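Local coordinates for gala protein type 1, 3 or 4 (Legionella pneumophila subsp. pneumophila, PDB 4XA9) that is a leucine-rich-repeat protein of uncertain function, possibly a small-GTPase-binding GTPase activator, captured here in complex with another protein, at residues Ser21-Asn26 and Ser47-His52; Asn73-Asn78 and Thr95-Phe100. All coordinates share one frame; numbering follows the deposited sequence. Where two conformers were deposited one is given.

Interaction 1 (21-26 with 47-52) and interaction 2 (73-78 with 95-100) are alternate steps of the same repeat solenoid, with the step from 47-52 to 73-78 between them; each pairs a strand end and its turn with the next coil, and their centres lie about 10 Å apart. In the intervening step the coils meet directly. Leu48 O faces Asn73 N at 2.9 Å and Leu50 N faces Asn73 O at 2.6 Å, both probable hydrogen bonds that continue the parallel sheet. The aromatic column runs on as well: Phe24, His52, His76 and Phe100 stack in that order, with His52 CE1 3.2 Å from His76 CG. Another protein packs against this column and hydrogen-bonds Asp97 in interaction 2.

Interaction 1 of 2, residues Ser21-Asn26 and Ser47-His52; sequences SLSFLN and SLDLSH
Phe24 and His52 lie side by side as an offset stack, ring centroids 4.1 Å apart and planes within 11° of parallel. Over the centre of the Phe24 face sits His52 CB, 3.5 Å from the centroid in a CH-pi contact, while Phe24 CZ covers the middle of the imidazole, 3.3 Å from His52 CG. The other face of the His52 ring carries His76. Flat rings suit these places because they can be layered at the spacing of successive coils. Both residues sit in the left-handed helical region of backbone angles (positive phi), and in both CG stands opposite the carbonyl carbon (chi1 -68° in Phe24, -61° in His52); the shared torsion and backbone shape send both rings out of their turns in the same direction.

Upstream, the backbones pair as parallel strands where Ser21 meets Asp49, and Leu22 N gives Asp49 O a nearly straight 2.8 Å bond. Beyond it the pairing thins: Phe24 N makes only weak bonds, to Ser51 O at 3.4 Å and to His52 O at 3.0 Å. A water donates to His52 O and accepts from Asn26 N. Asp49 OD1 folds its own turn, accepting from Ser51 OG at 2.7 Å on its syn lone pair and from Ser51 N on the anti side, tilted out of the carboxylate plane, an Asx turn that a short carboxylate closes well. Asp49 OD2 takes a water shared with Ser21 OG, whose protein partner is Gln19. On the inner side the methyls Leu22 CD1 and Leu50 CD2 meet and both side chains reach Leu35 of helix 32-41.

Leucines turned inward, with Asn53 ND2 bridging the carbonyls of Leu22 and Leu50, are the hallmark of the leucine-rich repeat, whose asparagine ladder ties adjacent coils together.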
loop_
_atom_site.group_PDB
_atom_site.type_symbol
_atom_site.label_atom_id
_atom_site.label_comp_id
_atom_site.label_asym_id
_atom_site.label_seq_id
_atom_site.Cartn_x
_atom_site.Cartn_y
_atom_site.Cartn_z
ATOM N N SER A 21 -12.874 15.925 5.058
ATOM C CA SER A 21 -11.641 15.365 4.515
ATOM C C SER A 21 -10.608 16.446 4.246
ATOM O O SER A 21 -10.862 17.386 3.486
ATOM C CB SER A 21 -11.925 14.584 3.230
ATOM O OG SER A 21 -12.843 13.534 3.481
ATOM N N LEU A 22 -9.442 16.294 4.871
ATOM C CA LEU A 22 -8.384 17.301 4.833
ATOM C C LEU A 22 -7.022 16.648 4.581
ATOM O O LEU A 22 -6.017 17.017 5.182
ATOM C CB LEU A 22 -8.355 18.091 6.139
ATOM C CG LEU A 22 -9.609 18.880 6.539
ATOM C CD1 LEU A 22 -9.509 19.324 7.993
ATOM C CD2 LEU A 22 -9.804 20.095 5.622
ATOM N N SER A 23 -6.999 15.668 3.689
ATOM C CA SER A 23 -5.758 14.961 3.390
ATOM C C SER A 23 -4.856 15.781 2.472
ATOM O O SER A 23 -5.326 16.610 1.694
ATOM C CB SER A 23 -6.047 13.595 2.759
ATOM O OG SER A 23 -6.674 13.741 1.500
ATOM N N PHE A 24 -3.550 15.557 2.598
ATOM C CA PHE A 24 -2.535 16.195 1.751
ATOM C C PHE A 24 -2.544 17.727 1.794
ATOM O O PHE A 24 -2.408 18.381 0.758
ATOM C CB PHE A 24 -2.682 15.736 0.286
ATOM C CG PHE A 24 -2.331 14.286 0.057
ATOM C CD1 PHE A 24 -1.009 13.892 -0.082
ATOM C CD2 PHE A 24 -3.322 13.323 -0.050
ATOM C CE1 PHE A 24 -0.681 12.557 -0.296
ATOM C CE2 PHE A 24 -2.998 11.986 -0.266
ATOM C CZ PHE A 24 -1.676 11.609 -0.391
ATOM N N LEU A 25 -2.675 18.300 2.988
ATOM C CA LEU A 25 -2.693 19.754 3.126
ATOM C C LEU A 25 -1.510 20.250 3.955
ATOM O O LEU A 25 -1.440 21.427 4.293
ATOM C CB LEU A 25 -4.012 20.222 3.761
ATOM C CG LEU A 25 -5.275 20.028 2.918
ATOM C CD1 LEU A 25 -6.511 20.516 3.662
ATOM C CD2 LEU A 25 -5.139 20.751 1.584
ATOM N N ASN A 26 -0.579 19.350 4.261
ATOM C CA ASN A 26 0.568 19.662 5.117
ATOM C C ASN A 26 0.160 20.323 6.438
ATOM O O ASN A 26 0.834 21.226 6.925
ATOM C CB ASN A 26 1.565 20.560 4.374
ATOM C CG ASN A 26 2.234 19.846 3.209
ATOM O OD1 ASN A 26 3.130 19.027 3.405
ATOM N ND2 ASN A 26 1.801 20.156 1.997
ATOM N N SER A 47 -17.154 11.769 11.247
ATOM C CA SER A 47 -16.110 11.067 10.516
ATOM C C SER A 47 -15.113 12.070 9.948
ATOM O O SER A 47 -15.491 13.047 9.291
ATOM C CB SER A 47 -16.712 10.201 9.408
ATOM O OG SER A 47 -17.547 10.960 8.551
ATOM N N LEU A 48 -13.836 11.826 10.211
ATOM C CA LEU A 48 -12.795 12.784 9.863
ATOM C C LEU A 48 -11.583 12.127 9.213
ATOM O O LEU A 48 -11.072 11.135 9.722
ATOM C CB LEU A 48 -12.366 13.530 11.122
ATOM C CG LEU A 48 -11.219 14.529 11.013
ATOM C CD1 LEU A 48 -11.633 15.711 10.153
ATOM C CD2 LEU A 48 -10.805 14.993 12.405
ATOM N N ASP A 49 -11.123 12.689 8.099
ATOM C CA ASP A 49 -9.910 12.211 7.440
ATOM C C ASP A 49 -8.793 13.268 7.492
ATOM O O ASP A 49 -8.851 14.295 6.814
ATOM C CB ASP A 49 -10.233 11.804 5.999
ATOM C CG ASP A 49 -9.016 11.310 5.224
ATOM O OD1 ASP A 49 -7.924 11.137 5.815
ATOM O OD2 ASP A 49 -9.177 11.050 4.012
ATOM N N LEU A 50 -7.783 12.998 8.314
ATOM C CA LEU A 50 -6.622 13.874 8.448
ATOM C C LEU A 50 -5.367 13.237 7.865
ATOM O O LEU A 50 -4.253 13.624 8.210
ATOM C CB LEU A 50 -6.370 14.222 9.916
ATOM C CG LEU A 50 -7.454 15.000 10.651
ATOM C CD1 LEU A 50 -7.030 15.251 12.090
ATOM C CD2 LEU A 50 -7.736 16.312 9.942
ATOM N N SER A 51 -5.545 12.257 6.987
ATOM C CA SER A 51 -4.418 11.457 6.511
ATOM C C SER A 51 -3.457 12.265 5.648
ATOM O O SER A 51 -3.847 13.259 5.055
ATOM C CB SER A 51 -4.916 10.243 5.727
ATOM O OG SER A 51 -5.600 10.648 4.554
ATOM N N HIS A 52 -2.200 11.836 5.601
ATOM C CA HIS A 52 -1.192 12.459 4.748
ATOM C C HIS A 52 -0.985 13.939 5.100
ATOM O O HIS A 52 -1.135 14.825 4.261
ATOM C CB HIS A 52 -1.566 12.312 3.271
ATOM C CG HIS A 52 -1.673 10.887 2.809
ATOM N ND1 HIS A 52 -0.575 10.136 2.447
ATOM C CD2 HIS A 52 -2.752 10.088 2.617
ATOM C CE1 HIS A 52 -0.970 8.932 2.068
ATOM N NE2 HIS A 52 -2.287 8.879 2.158
HETATM O O HOH W 1 -11.567 10.903 2.805
HETATM O O HOH W 2 0.588 16.660 3.484
#

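Interaction 2 of 2, residues Asn73-Asn78 and Thr95-Phe100; sequences NISHNN and TLDVSF
Asp97 OD1, with Ser75 CB resting 3.5 Å away, is gripped by two donors of Ser99: the backbone N at 2.9 Å, met nearly end-on to the C-O bond, and OG at 2.8 Å, on the syn side but tilted out of the carboxylate plane. Asn73 OD1 repeats the scheme one coil earlier, receiving Ser75 N and, on a lone pair, Ser75 OG. Both are Asx turns, and either aspartate or asparagine can close one, since each offers an oxygen at a suitable reach. With CG opposite the backbone N (chi1 -172° in Asp97), the carboxylate runs alongside the Asn73 amide, their planes 12° apart. Asp97 OD2 bonds a polar side chain of the other protein, and a water joins it to Ser75 OG, so OD2 faces the other protein while OD1 serves the turn.

Ile74 N donates to Asp97 O at 2.9 Å and His76 N to Ser99 O at the same length, two sound bonds that carry the parallel pairing past the strand into the turn. The His76 and Phe100 rings then stack with an offset, centroids 4.1 Å apart and planes at 14°. His76 CE1 lies over the Phe100 face, offset toward its rim, 3.3 Å from Phe100 CG, and an aromatic side chain of the other protein meets the His76 ring edge-to-face. Buried Asn77 gives ND2 to Leu50 O and to Ile74 O, the latter from above the carbonyl plane, and takes Ile55 N on OD1; a side chain with both donor and acceptor is well suited to this spot.

Behind the turns, Ile74 CG2 touches Val98 CG1, and Val98 reaches Leu87 of helix 80-87 and Leu111 of helix 104-113, while strand 119-121 extends the sheet beyond Asp97, whose side chain touches Tyr121.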
loop_
_atom_site.group_PDB
_atom_site.type_symbol
_atom_site.label_atom_id
_atom_site.label_comp_id
_atom_site.label_asym_id
_atom_site.label_seq_id
_atom_site.Cartn_x
_atom_site.Cartn_y
_atom_site.Cartn_z
ATOM N N ASN A 73 -9.428 8.924 10.537
ATOM C CA ASN A 73 -8.291 8.518 9.720
ATOM C C ASN A 73 -7.165 9.525 9.898
ATOM O O ASN A 73 -7.244 10.645 9.392
ATOM C CB ASN A 73 -8.678 8.416 8.240
ATOM C CG ASN A 73 -7.530 7.930 7.350
ATOM O OD1 ASN A 73 -6.378 7.815 7.782
ATOM N ND2 ASN A 73 -7.844 7.659 6.093
ATOM N N ILE A 74 -6.120 9.131 10.617
ATOM C CA ILE A 74 -4.965 10.002 10.773
ATOM C C ILE A 74 -3.704 9.273 10.293
ATOM O O ILE A 74 -2.593 9.514 10.771
ATOM C CB ILE A 74 -4.835 10.496 12.247
ATOM C CG1 ILE A 74 -3.915 11.727 12.326
ATOM C CG2 ILE A 74 -4.434 9.357 13.192
ATOM C CD1 ILE A 74 -3.938 12.437 13.667
ATOM N N SER A 75 -3.885 8.397 9.309
ATOM C CA SER A 75 -2.760 7.673 8.730
ATOM C C SER A 75 -1.803 8.631 8.021
ATOM O O SER A 75 -2.175 9.745 7.685
ATOM C CB SER A 75 -3.241 6.584 7.758
ATOM O OG SER A 75 -3.936 7.123 6.643
ATOM N N HIS A 76 -0.568 8.185 7.828
ATOM C CA HIS A 76 0.458 8.955 7.122
ATOM C C HIS A 76 0.675 10.332 7.735
ATOM O O HIS A 76 0.676 11.352 7.039
ATOM C CB HIS A 76 0.107 9.085 5.641
ATOM C CG HIS A 76 0.052 7.775 4.924
ATOM N ND1 HIS A 76 1.160 7.202 4.337
ATOM C CD2 HIS A 76 -0.975 6.920 4.702
ATOM C CE1 HIS A 76 0.817 6.053 3.783
ATOM N NE2 HIS A 76 -0.475 5.858 3.988
ATOM N N ASN A 77 0.836 10.344 9.051
ATOM C CA ASN A 77 1.319 11.515 9.767
ATOM C C ASN A 77 2.575 11.127 10.546
ATOM O O ASN A 77 3.291 10.221 10.137
ATOM C CB ASN A 77 0.237 12.077 10.686
ATOM C CG ASN A 77 -0.800 12.889 9.923
ATOM O OD1 ASN A 77 -0.624 14.087 9.707
ATOM N ND2 ASN A 77 -1.888 12.240 9.518
ATOM N N ASN A 78 2.835 11.795 11.666
ATOM C CA ASN A 78 4.011 11.480 12.474
ATOM C C ASN A 78 3.687 11.466 13.963
ATOM O O ASN A 78 4.403 12.073 14.760
ATOM C CB ASN A 78 5.128 12.493 12.191
ATOM C CG ASN A 78 6.462 12.096 12.810
ATOM O OD1 ASN A 78 6.795 10.913 12.904
ATOM N ND2 ASN A 78 7.218 13.092 13.260
ATOM N N THR A 95 -13.638 3.654 15.491
ATOM C CA THR A 95 -12.967 3.224 14.263
ATOM C C THR A 95 -11.773 4.124 14.010
ATOM O O THR A 95 -11.929 5.331 13.830
ATOM C CB THR A 95 -13.910 3.266 13.042
ATOM O OG1 THR A 95 -14.952 2.299 13.211
ATOM C CG2 THR A 95 -13.149 2.951 11.760
ATOM N N LEU A 96 -10.583 3.541 14.005
ATOM C CA LEU A 96 -9.357 4.332 13.964
ATOM C C LEU A 96 -8.362 3.820 12.931
ATOM O O LEU A 96 -8.084 2.622 12.867
ATOM C CB LEU A 96 -8.693 4.340 15.344
ATOM C CG LEU A 96 -7.326 5.011 15.506
ATOM C CD1 LEU A 96 -7.414 6.520 15.256
ATOM C CD2 LEU A 96 -6.779 4.737 16.903
ATOM N N ASP A 97 -7.828 4.738 12.133
ATOM C CA ASP A 97 -6.727 4.435 11.229
ATOM C C ASP A 97 -5.486 5.222 11.647
ATOM O O ASP A 97 -5.448 6.444 11.516
ATOM C CB ASP A 97 -7.114 4.758 9.780
ATOM C CG ASP A 97 -6.080 4.283 8.775
ATOM O OD1 ASP A 97 -4.964 3.926 9.192
ATOM O OD2 ASP A 97 -6.378 4.272 7.564
ATOM N N VAL A 98 -4.473 4.517 12.147
ATOM C CA VAL A 98 -3.208 5.148 12.516
ATOM C C VAL A 98 -2.060 4.575 11.694
ATOM O O VAL A 98 -0.907 4.602 12.129
ATOM C CB VAL A 98 -2.872 4.963 14.018
ATOM C CG1 VAL A 98 -3.796 5.801 14.886
ATOM C CG2 VAL A 98 -2.942 3.492 14.412
ATOM N N SER A 99 -2.380 4.046 10.516
ATOM C CA SER A 99 -1.371 3.434 9.652
ATOM C C SER A 99 -0.260 4.433 9.321
ATOM O O SER A 99 -0.510 5.635 9.252
ATOM C CB SER A 99 -2.019 2.913 8.368
ATOM O OG SER A 99 -3.066 2.001 8.662
ATOM N N PHE A 100 0.961 3.932 9.142
ATOM C CA PHE A 100 2.097 4.758 8.731
ATOM C C PHE A 100 2.338 5.943 9.665
ATOM O O PHE A 100 2.353 7.095 9.228
ATOM C CB PHE A 100 1.899 5.263 7.300
ATOM C CG PHE A 100 1.848 4.162 6.274
ATOM C CD1 PHE A 100 0.654 3.516 5.984
ATOM C CD2 PHE A 100 3.001 3.764 5.611
ATOM C CE1 PHE A 100 0.609 2.489 5.040
ATOM C CE2 PHE A 100 2.966 2.739 4.668
ATOM C CZ PHE A 100 1.768 2.102 4.384
HETATM O O HOH W 3 -4.680 4.609 5.708
#